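Local coordinates for putative immunoglobulin-blocking virulence protein (Mycoplasma mycoides subsp. capri, PDB 7ADK) that probably binds host immunoglobulin and blocks its normal action, so acting as a virulence factor of the mycoplasma, at residues F206-F211 / L246-K251; W375-V380 / R397-E402; E567-G572 / K621-D626. All coordinates share one frame; numbering follows the deposited sequence.

In the fold
The three contacts follow one another along the chain, each closing before the next opens, and none touches another. Interaction 1 lies in the N-terminal helical part, where the start of helix 209-218 meets helix 247-253; its centre is 49 Å from that of interaction 2 and 55 Å from that of interaction 3. Interaction 2 joins strands 375-379 and 396-403, an antiparallel pair in a mixed sheet, next to strand 415-422. Interaction 3, with its centre 44 Å from that of interaction 2, sets helix 567-579 against a loop between two strands of a separate parallel sheet. They therefore lie in three separate regions of an extended molecule, with interactions 1 and 3 on opposite sides of its centre.

Interaction 1: residues F206-F211 / L246-K251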
loop_
_atom_site.group_PDB
_atom_site.type_symbol
_atom_site.label_atom_id
_atom_site.label_comp_id
_atom_site.label_asym_id
_atom_site.label_seq_id
_atom_site.Cartn_x
_atom_site.Cartn_y
_atom_site.Cartn_z
ATOM N N PHE A 206 -41.619 22.924 2.119
ATOM C CA PHE A 206 -42.638 22.667 3.145
ATOM C C PHE A 206 -43.324 21.322 2.936
ATOM O O PHE A 206 -44.459 21.116 3.367
ATOM C CB PHE A 206 -43.624 23.836 3.255
ATOM C CG PHE A 206 -42.965 25.181 3.436
ATOM C CD1 PHE A 206 -41.988 25.370 4.425
ATOM C CD2 PHE A 206 -43.268 26.233 2.568
ATOM C CE1 PHE A 206 -41.301 26.582 4.530
ATOM C CE2 PHE A 206 -42.578 27.444 2.667
ATOM C CZ PHE A 206 -41.590 27.620 3.640
ATOM N N ASN A 207 -42.625 20.396 2.283
ATOM C CA ASN A 207 -42.989 18.993 2.182
ATOM C C ASN A 207 -41.719 18.139 2.021
ATOM O O ASN A 207 -41.301 17.841 0.905
ATOM C CB ASN A 207 -43.982 18.798 1.042
ATOM C CG ASN A 207 -44.428 17.378 0.873
ATOM O OD1 ASN A 207 -44.366 16.576 1.709
ATOM N ND2 ASN A 207 -44.891 17.012 -0.183
ATOM N N ASN A 208 -41.084 17.790 3.136
ATOM C CA ASN A 208 -39.871 16.980 3.176
ATOM C C ASN A 208 -39.768 16.201 4.485
ATOM O O ASN A 208 -40.434 16.512 5.457
ATOM C CB ASN A 208 -38.617 17.833 2.913
ATOM C CG ASN A 208 -38.302 18.836 3.998
ATOM O OD1 ASN A 208 -37.921 18.481 5.100
ATOM N ND2 ASN A 208 -38.431 20.103 3.713
ATOM N N SER A 209 -38.918 15.188 4.523
ATOM C CA SER A 209 -38.829 14.237 5.628
ATOM C C SER A 209 -38.583 14.869 7.007
ATOM O O SER A 209 -39.251 14.487 7.967
ATOM C CB SER A 209 -37.776 13.192 5.282
ATOM O OG SER A 209 -37.706 12.181 6.239
ATOM N N ILE A 210 -37.713 15.880 7.146
ATOM C CA ILE A 210 -37.465 16.549 8.440
ATOM C C ILE A 210 -38.628 17.476 8.815
ATOM O O ILE A 210 -39.175 17.383 9.914
ATOM C CB ILE A 210 -36.085 17.252 8.438
ATOM C CG1 ILE A 210 -34.929 16.232 8.576
ATOM C CG2 ILE A 210 -35.930 18.351 9.479
ATOM C CD1 ILE A 210 -34.805 15.497 9.908
ATOM N N PHE A 211 -39.079 18.314 7.884
ATOM C CA PHE A 211 -40.212 19.214 8.085
ATOM C C PHE A 211 -41.505 18.473 8.469
ATOM O O PHE A 211 -42.242 18.910 9.351
ATOM C CB PHE A 211 -40.389 20.034 6.807
ATOM C CG PHE A 211 -41.414 21.132 6.914
ATOM C CD1 PHE A 211 -42.766 20.872 6.632
ATOM C CD2 PHE A 211 -41.015 22.424 7.286
ATOM C CE1 PHE A 211 -43.714 21.899 6.728
ATOM C CE2 PHE A 211 -41.968 23.443 7.389
ATOM C CZ PHE A 211 -43.317 23.183 7.115
ATOM N N LEU A 246 -31.672 21.976 7.372
ATOM C CA LEU A 246 -31.625 23.240 8.132
ATOM C C LEU A 246 -31.117 24.409 7.281
ATOM O O LEU A 246 -31.729 25.474 7.291
ATOM C CB LEU A 246 -30.769 23.051 9.402
ATOM C CG LEU A 246 -30.457 24.320 10.225
ATOM C CD1 LEU A 246 -31.695 25.033 10.745
ATOM C CD2 LEU A 246 -29.587 23.983 11.411
ATOM N N GLU A 247 -30.069 24.191 6.496
ATOM C CA GLU A 247 -29.446 25.186 5.630
ATOM C C GLU A 247 -30.436 25.834 4.653
ATOM O O GLU A 247 -30.298 27.015 4.333
ATOM C CB GLU A 247 -28.298 24.536 4.846
ATOM C CG GLU A 247 -26.960 24.398 5.591
ATOM C CD GLU A 247 -26.932 23.517 6.850
ATOM O OE1 GLU A 247 -27.840 22.690 7.059
ATOM O OE2 GLU A 247 -25.979 23.656 7.643
ATOM N N ARG A 248 -31.468 25.107 4.212
ATOM C CA ARG A 248 -32.452 25.579 3.233
ATOM C C ARG A 248 -33.354 26.695 3.754
ATOM O O ARG A 248 -33.929 27.443 2.974
ATOM C CB ARG A 248 -33.317 24.408 2.783
ATOM C CG ARG A 248 -32.524 23.235 2.200
ATOM C CD ARG A 248 -33.461 22.107 1.795
ATOM N NE ARG A 248 -34.356 22.532 0.719
ATOM C CZ ARG A 248 -35.305 21.826 0.158
ATOM N NH1 ARG A 248 -35.634 20.649 0.559
ATOM N NH2 ARG A 248 -35.917 22.320 -0.856
ATOM N N TYR A 249 -33.467 26.813 5.070
ATOM C CA TYR A 249 -34.163 27.894 5.768
ATOM C C TYR A 249 -33.200 28.905 6.402
ATOM O O TYR A 249 -33.561 30.064 6.548
ATOM C CB TYR A 249 -35.083 27.294 6.837
ATOM C CG TYR A 249 -35.874 26.076 6.409
ATOM C CD1 TYR A 249 -37.124 26.208 5.779
ATOM C CD2 TYR A 249 -35.329 24.799 6.624
ATOM C CE1 TYR A 249 -37.807 25.062 5.333
ATOM C CE2 TYR A 249 -36.013 23.654 6.189
ATOM C CZ TYR A 249 -37.243 23.785 5.524
ATOM O OH TYR A 249 -37.876 22.677 5.081
ATOM N N LYS A 250 -31.980 28.493 6.778
ATOM C CA LYS A 250 -31.074 29.190 7.719
ATOM C C LYS A 250 -30.784 30.654 7.376
ATOM O O LYS A 250 -30.818 31.504 8.254
ATOM C CB LYS A 250 -29.766 28.400 7.851
ATOM C CG LYS A 250 -28.927 28.823 9.036
ATOM C CD LYS A 250 -27.527 28.334 9.071
ATOM C CE LYS A 250 -26.731 28.728 10.311
ATOM N NZ LYS A 250 -26.305 30.136 10.310
ATOM N N LYS A 251 -30.598 30.966 6.093
ATOM C CA LYS A 251 -30.394 32.335 5.575
ATOM C C LYS A 251 -31.564 33.291 5.855
ATOM O O LYS A 251 -31.339 34.480 6.020
ATOM C CB LYS A 251 -30.106 32.270 4.065
ATOM C CG LYS A 251 -28.794 31.542 3.738
ATOM C CD LYS A 251 -28.481 31.583 2.240
ATOM C CE LYS A 251 -27.234 30.754 1.944
ATOM N NZ LYS A 251 -26.829 30.810 0.519
#
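N208 ND2 donates a hydrogen bond to the phenolic OH of Y249 at 3.0 Å, with an N-H...O angle of 155°. The hydroxyl lies in the plane of the amide, while amide and phenol ring are turned well away from coplanar. Beside this bond, F206 CE1 comes to the edge of the tyrosine ring, 3.9 Å from Y249 CE1, the two side chains running antiparallel alongside each other. The F211 side chain lies roughly perpendicular to that of Y249, its CD2 3.8 Å from Y249 OH. The polar atoms of this buried contact have further partners: N208 ND2 also bonds to G204 O and Y249 OH to L205 O, so the residues just before F206 share in the bonding.

The other end of the same amide fixes its rotation. N208 is the N-cap of helix 209-218, and its OD1 accepts from F211 N at 3.0 Å in a nearly straight bond (172°), the donor standing above the carbonyl plane; a weak bond from I210 N accompanies it. With CG placed between the backbone N and the carbonyl carbon (chi1 67°), OD1 turns back to the helix start and ND2 is turned toward Y249 OH and G204 O. F206 CA sits 3.8 Å above one face of the F211 ring, near its rim.

R248 passes close to the asparagine but bonds to A318 O and V203 O. Around the cluster, I320 of strand 318-320 touches both F206 and Y249, I288 of helix 280-288 packs on Y249, and the ring of F296 meets F206.

Interaction 2: residues W375-V380 / R397-E402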
loop_
_atom_site.group_PDB
_atom_site.type_symbol
_atom_site.label_atom_id
_atom_site.label_comp_id
_atom_site.label_asym_id
_atom_site.label_seq_id
_atom_site.Cartn_x
_atom_site.Cartn_y
_atom_site.Cartn_z
ATOM N N TRP A 375 -34.737 -9.350 -19.580
ATOM C CA TRP A 375 -34.144 -10.625 -19.966
ATOM C C TRP A 375 -34.133 -11.575 -18.777
ATOM O O TRP A 375 -34.054 -11.138 -17.631
ATOM C CB TRP A 375 -32.726 -10.401 -20.493
ATOM C CG TRP A 375 -32.656 -9.590 -21.743
ATOM C CD1 TRP A 375 -32.768 -8.249 -21.817
ATOM C CD2 TRP A 375 -32.542 -10.049 -23.119
ATOM N NE1 TRP A 375 -32.751 -7.848 -23.133
ATOM C CE2 TRP A 375 -32.614 -8.919 -23.980
ATOM C CE3 TRP A 375 -32.358 -11.307 -23.724
ATOM C CZ2 TRP A 375 -32.512 -9.036 -25.367
ATOM C CZ3 TRP A 375 -32.253 -11.432 -25.115
ATOM C CH2 TRP A 375 -32.333 -10.301 -25.939
ATOM N N VAL A 376 -34.193 -12.878 -19.042
ATOM C CA VAL A 376 -34.047 -13.914 -18.009
ATOM C C VAL A 376 -32.963 -14.914 -18.401
ATOM O O VAL A 376 -32.845 -15.297 -19.562
ATOM C CB VAL A 376 -35.398 -14.552 -17.642
ATOM C CG1 VAL A 376 -36.095 -15.242 -18.807
ATOM C CG2 VAL A 376 -35.283 -15.558 -16.503
ATOM N N LYS A 377 -32.135 -15.292 -17.426
ATOM C CA LYS A 377 -30.972 -16.166 -17.572
ATOM C C LYS A 377 -31.274 -17.566 -17.065
ATOM O O LYS A 377 -31.798 -17.740 -15.970
ATOM C CB LYS A 377 -29.781 -15.543 -16.829
ATOM C CG LYS A 377 -28.478 -16.347 -16.908
ATOM C CD LYS A 377 -27.278 -15.630 -16.267
ATOM C CE LYS A 377 -27.396 -15.380 -14.750
ATOM N NZ LYS A 377 -27.265 -16.597 -13.912
ATOM N N GLU A 378 -30.875 -18.567 -17.827
ATOM C CA GLU A 378 -30.883 -19.973 -17.435
ATOM C C GLU A 378 -29.469 -20.555 -17.560
ATOM O O GLU A 378 -28.816 -20.364 -18.579
ATOM C CB GLU A 378 -31.927 -20.720 -18.284
ATOM C CG GLU A 378 -31.973 -22.221 -17.996
ATOM C CD GLU A 378 -33.096 -22.991 -18.705
ATOM O OE1 GLU A 378 -32.952 -24.219 -18.893
ATOM O OE2 GLU A 378 -34.158 -22.420 -19.035
ATOM N N ASP A 379 -28.969 -21.281 -16.561
ATOM C CA ASP A 379 -27.760 -22.092 -16.722
ATOM C C ASP A 379 -28.044 -23.349 -17.565
ATOM O O ASP A 379 -28.907 -24.158 -17.223
ATOM C CB ASP A 379 -27.150 -22.467 -15.366
ATOM C CG ASP A 379 -25.814 -23.203 -15.537
ATOM O OD1 ASP A 379 -24.762 -22.556 -15.492
ATOM O OD2 ASP A 379 -25.812 -24.408 -15.770
ATOM N N VAL A 380 -27.272 -23.541 -18.633
ATOM C CA VAL A 380 -27.409 -24.656 -19.577
ATOM C C VAL A 380 -26.138 -25.501 -19.652
ATOM O O VAL A 380 -25.934 -26.235 -20.611
ATOM C CB VAL A 380 -27.881 -24.173 -20.961
ATOM C CG1 VAL A 380 -29.242 -23.491 -20.859
ATOM C CG2 VAL A 380 -26.895 -23.252 -21.675
ATOM N N ARG A 397 -18.546 -22.221 -17.881
ATOM C CA ARG A 397 -20.021 -22.228 -17.818
ATOM C C ARG A 397 -20.670 -21.770 -19.119
ATOM O O ARG A 397 -20.159 -20.871 -19.777
ATOM C CB ARG A 397 -20.517 -21.338 -16.684
ATOM C CG ARG A 397 -20.523 -21.992 -15.309
ATOM C CD ARG A 397 -21.180 -21.061 -14.294
ATOM N NE ARG A 397 -22.597 -20.838 -14.622
ATOM C CZ ARG A 397 -23.201 -19.718 -14.963
ATOM N NH1 ARG A 397 -24.450 -19.784 -15.285
ATOM N NH2 ARG A 397 -22.619 -18.561 -15.020
ATOM N N PHE A 398 -21.834 -22.319 -19.447
ATOM C CA PHE A 398 -22.705 -21.839 -20.520
ATOM C C PHE A 398 -24.066 -21.437 -19.941
ATOM O O PHE A 398 -24.691 -22.207 -19.215
ATOM C CB PHE A 398 -22.872 -22.899 -21.611
ATOM C CG PHE A 398 -21.632 -23.243 -22.409
ATOM C CD1 PHE A 398 -20.644 -24.073 -21.861
ATOM C CD2 PHE A 398 -21.479 -22.762 -23.721
ATOM C CE1 PHE A 398 -19.513 -24.417 -22.620
ATOM C CE2 PHE A 398 -20.361 -23.124 -24.485
ATOM C CZ PHE A 398 -19.378 -23.956 -23.933
ATOM N N SER A 399 -24.563 -20.256 -20.284
ATOM C CA SER A 399 -25.888 -19.785 -19.887
ATOM C C SER A 399 -26.647 -19.219 -21.077
ATOM O O SER A 399 -26.068 -18.686 -22.008
ATOM C CB SER A 399 -25.812 -18.814 -18.714
ATOM O OG SER A 399 -25.091 -17.677 -18.964
ATOM N N LYS A 400 -27.965 -19.354 -21.058
ATOM C CA LYS A 400 -28.896 -18.873 -22.080
ATOM C C LYS A 400 -29.586 -17.621 -21.547
ATOM O O LYS A 400 -30.109 -17.646 -20.443
ATOM C CB LYS A 400 -29.896 -20.002 -22.381
ATOM C CG LYS A 400 -30.847 -19.738 -23.559
ATOM C CD LYS A 400 -30.228 -19.876 -24.957
ATOM C CE LYS A 400 -29.726 -21.291 -25.276
ATOM N NZ LYS A 400 -30.803 -22.292 -25.324
ATOM N N LEU A 401 -29.606 -16.542 -22.311
ATOM C CA LEU A 401 -30.465 -15.383 -22.079
ATOM C C LEU A 401 -31.634 -15.422 -23.065
ATOM O O LEU A 401 -31.403 -15.646 -24.246
ATOM C CB LEU A 401 -29.665 -14.087 -22.267
ATOM C CG LEU A 401 -29.103 -13.499 -20.971
ATOM C CD1 LEU A 401 -28.007 -14.344 -20.345
ATOM C CD2 LEU A 401 -28.524 -12.130 -21.248
ATOM N N GLU A 402 -32.862 -15.145 -22.624
ATOM C CA GLU A 402 -34.029 -14.889 -23.484
ATOM C C GLU A 402 -34.823 -13.649 -23.036
ATOM O O GLU A 402 -34.955 -13.376 -21.843
ATOM C CB GLU A 402 -34.902 -16.146 -23.619
ATOM C CG GLU A 402 -35.455 -16.694 -22.301
ATOM C CD GLU A 402 -36.359 -17.925 -22.463
ATOM O OE1 GLU A 402 -37.194 -18.191 -21.568
ATOM O OE2 GLU A 402 -36.249 -18.664 -23.467
#
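D379 OD1 is gripped by two nitrogens of R397, at 2.8 Å from R397 NH1 and 2.9 Å from R397 NE, in a side-on salt bridge that loads both bonds onto one oxygen. Carboxylate and guanidinium are nearly coplanar, 26° apart; D379 OD1 offers its anti lone pair to NH1, whereas NE meets the oxygen almost along its C-O bond. The bend of the arginine chain at chi3 (64°) folds the guanidinium back to the aspartate. S381 OG bonds to the same OD1, and D420 of the adjoining strand 415-422 forms a salt bridge with R397 NH2.

Between the strands, V376 with E402 and E378 with K400 form antiparallel hydrogen-bonded pairs. E378 N to K400 O is 2.9 Å and K400 N to E378 O is 2.8 Å, and V380 N reaching F398 O extends the ladder past the end of strand 375-379. K377 with L401 and D379 with S399 are the non-hydrogen-bonded pairs; their side chains share one face of the sheet, where K377 CG lies 4.0 Å from L401 CD1. On the other face V376 and E402 run side by side, with V376 CG1 3.8 Å from E402 CG. At the start of the strand, W375 CE3 comes to 4.1 Å from L401 CB, while W375 NE1 bonds to D355 O.

K377 NZ stands near R397, its like charge probably tempered by D379 and D420. The chemistry thus divides the work: the backbone ladder sets the register, and a shared carboxylate ties the side chains where strand 375-379 ends, a network likely to keep D379 ionised.

Interaction 3: residues E567-G572 / K621-D626; sequences ERINDG and KGLRFD
Helix 567-579, which follows strand 553-555 of the parallel sheet, meets the loop between the next two strands, 608-610 and 640-643, through N570 near its start, which bonds to G622 and R624. The amide of N570 uses both its ends. Its ND2 donates to G622 O at 2.8 Å with an N-H...O angle of 165°, the acceptor lying near the amide plane and the donor in the plane of the carbonyl. Its OD1 accepts from R624 N at 2.9 Å, again in the carbonyl plane. One side chain therefore pairs with the CO and NH of residues two apart, much as a neighbouring strand would, and the two bonds together fix the rotation of the buried amide. ND2 also bonds to Y566 O, just ahead of the helix.

R624 then folds over the group it has just bonded. Its chain bends at chi3 (-71°) and lays the guanidinium flat on the amide, the planes 15° apart, with N570 OD1 3.6 Å above the centre of the guanidinium. N570 CB also lies over a face of the guanidinium, 3.6 Å from R624 NH1. Next to these polar bonds the contact is apolar: I569 CG2 meets L623 CD2 at 3.7 Å, and I569 also packs on I617.

G622, with positive phi, supplies the accepting carbonyl, and L623 and R624 follow in extended conformation. Strands 553-555, 608-610 and 640-643 are successive and adjacent in the sheet, an order consistent with a solenoid of the leucine-rich-repeat kind, in which helices and loops pack outside a parallel sheet.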
loop_
_atom_site.group_PDB
_atom_site.type_symbol
_atom_site.label_atom_id
_atom_site.label_comp_id
_atom_site.label_asym_id
_atom_site.label_seq_id
_atom_site.Cartn_x
_atom_site.Cartn_y
_atom_site.Cartn_z
ATOM N N GLU A 567 3.199 7.299 -38.406
ATOM C CA GLU A 567 1.896 7.244 -39.053
ATOM C C GLU A 567 0.823 6.533 -38.213
ATOM O O GLU A 567 -0.207 7.137 -37.915
ATOM C CB GLU A 567 2.128 6.615 -40.429
ATOM C CG GLU A 567 0.927 6.554 -41.343
ATOM C CD GLU A 567 1.196 5.901 -42.701
ATOM O OE1 GLU A 567 2.356 5.837 -43.167
ATOM O OE2 GLU A 567 0.213 5.466 -43.342
ATOM N N ARG A 568 1.088 5.305 -37.748
ATOM C CA ARG A 568 0.119 4.521 -36.968
ATOM C C ARG A 568 -0.229 5.177 -35.634
ATOM O O ARG A 568 -1.364 5.077 -35.189
ATOM C CB ARG A 568 0.632 3.092 -36.769
ATOM C CG ARG A 568 -0.497 2.068 -36.757
ATOM C CD ARG A 568 -0.023 0.684 -36.307
ATOM N NE ARG A 568 -0.974 -0.368 -36.698
ATOM C CZ ARG A 568 -1.579 -1.269 -35.947
ATOM N NH1 ARG A 568 -1.403 -1.397 -34.678
ATOM N NH2 ARG A 568 -2.417 -2.081 -36.489
ATOM N N ILE A 569 0.718 5.878 -35.005
ATOM C CA ILE A 569 0.477 6.627 -33.773
ATOM C C ILE A 569 -0.374 7.867 -34.048
ATOM O O ILE A 569 -1.351 8.064 -33.349
ATOM C CB ILE A 569 1.790 6.946 -33.037
ATOM C CG1 ILE A 569 2.477 5.644 -32.587
ATOM C CG2 ILE A 569 1.509 7.822 -31.823
ATOM C CD1 ILE A 569 3.884 5.808 -32.079
ATOM N N ASN A 570 -0.089 8.688 -35.055
ATOM C CA ASN A 570 -0.913 9.857 -35.371
ATOM C C ASN A 570 -2.360 9.520 -35.773
ATOM O O ASN A 570 -3.265 10.298 -35.471
ATOM C CB ASN A 570 -0.218 10.664 -36.467
ATOM C CG ASN A 570 0.848 11.564 -35.905
ATOM O OD1 ASN A 570 0.583 12.644 -35.420
ATOM N ND2 ASN A 570 2.075 11.157 -35.952
ATOM N N ASP A 571 -2.587 8.372 -36.426
ATOM C CA ASP A 571 -3.925 7.792 -36.632
ATOM C C ASP A 571 -4.570 7.441 -35.283
ATOM O O ASP A 571 -5.627 7.963 -34.938
ATOM C CB ASP A 571 -3.862 6.518 -37.499
ATOM C CG ASP A 571 -3.605 6.709 -39.000
ATOM O OD1 ASP A 571 -3.986 7.740 -39.600
ATOM O OD2 ASP A 571 -3.078 5.760 -39.622
ATOM N N GLY A 572 -3.919 6.598 -34.473
ATOM C CA GLY A 572 -4.457 6.184 -33.180
ATOM C C GLY A 572 -4.739 7.350 -32.234
ATOM O O GLY A 572 -5.715 7.318 -31.492
ATOM N N LYS A 621 8.402 14.505 -30.696
ATOM C CA LYS A 621 8.749 14.667 -32.120
ATOM C C LYS A 621 7.792 13.843 -32.988
ATOM O O LYS A 621 7.549 12.680 -32.699
ATOM C CB LYS A 621 10.207 14.241 -32.384
ATOM C CG LYS A 621 10.685 14.584 -33.805
ATOM C CD LYS A 621 12.002 13.912 -34.207
ATOM C CE LYS A 621 11.823 12.540 -34.851
ATOM N NZ LYS A 621 11.367 12.628 -36.256
ATOM N N GLY A 622 7.290 14.425 -34.069
ATOM C CA GLY A 622 6.473 13.738 -35.068
ATOM C C GLY A 622 5.030 13.476 -34.658
ATOM O O GLY A 622 4.317 12.798 -35.379
ATOM N N LEU A 623 4.568 13.991 -33.513
ATOM C CA LEU A 623 3.221 13.802 -32.968
ATOM C C LEU A 623 2.366 15.072 -33.123
ATOM O O LEU A 623 2.786 16.165 -32.746
ATOM C CB LEU A 623 3.324 13.374 -31.495
ATOM C CG LEU A 623 4.132 12.097 -31.203
ATOM C CD1 LEU A 623 4.009 11.750 -29.724
ATOM C CD2 LEU A 623 3.649 10.896 -32.005
ATOM N N ARG A 624 1.149 14.934 -33.659
ATOM C CA ARG A 624 0.195 16.022 -33.917
ATOM C C ARG A 624 -0.955 16.011 -32.915
ATOM O O ARG A 624 -1.550 14.966 -32.679
ATOM C CB ARG A 624 -0.315 15.919 -35.358
ATOM C CG ARG A 624 0.821 16.089 -36.376
ATOM C CD ARG A 624 0.319 16.109 -37.818
ATOM N NE ARG A 624 -0.149 14.788 -38.270
ATOM C CZ ARG A 624 0.569 13.856 -38.863
ATOM N NH1 ARG A 624 0.017 12.787 -39.327
ATOM N NH2 ARG A 624 1.844 13.966 -39.039
ATOM N N PHE A 625 -1.282 17.161 -32.325
ATOM C CA PHE A 625 -2.326 17.296 -31.293
ATOM C C PHE A 625 -3.481 18.207 -31.727
ATOM O O PHE A 625 -4.281 18.609 -30.889
ATOM C CB PHE A 625 -1.720 17.705 -29.936
ATOM C CG PHE A 625 -0.775 16.688 -29.308
ATOM C CD1 PHE A 625 0.561 16.641 -29.728
ATOM C CD2 PHE A 625 -1.223 15.777 -28.338
ATOM C CE1 PHE A 625 1.456 15.711 -29.176
ATOM C CE2 PHE A 625 -0.337 14.822 -27.810
ATOM C CZ PHE A 625 1.002 14.790 -28.223
ATOM N N ASP A 626 -3.614 18.510 -33.021
ATOM C CA ASP A 626 -4.780 19.197 -33.596
ATOM C C ASP A 626 -5.293 18.545 -34.903
ATOM O O ASP A 626 -4.632 17.708 -35.512
ATOM C CB ASP A 626 -4.548 20.709 -33.698
ATOM C CG ASP A 626 -3.358 21.182 -34.533
ATOM O OD1 ASP A 626 -2.610 20.360 -35.083
ATOM O OD2 ASP A 626 -3.159 22.407 -34.628
#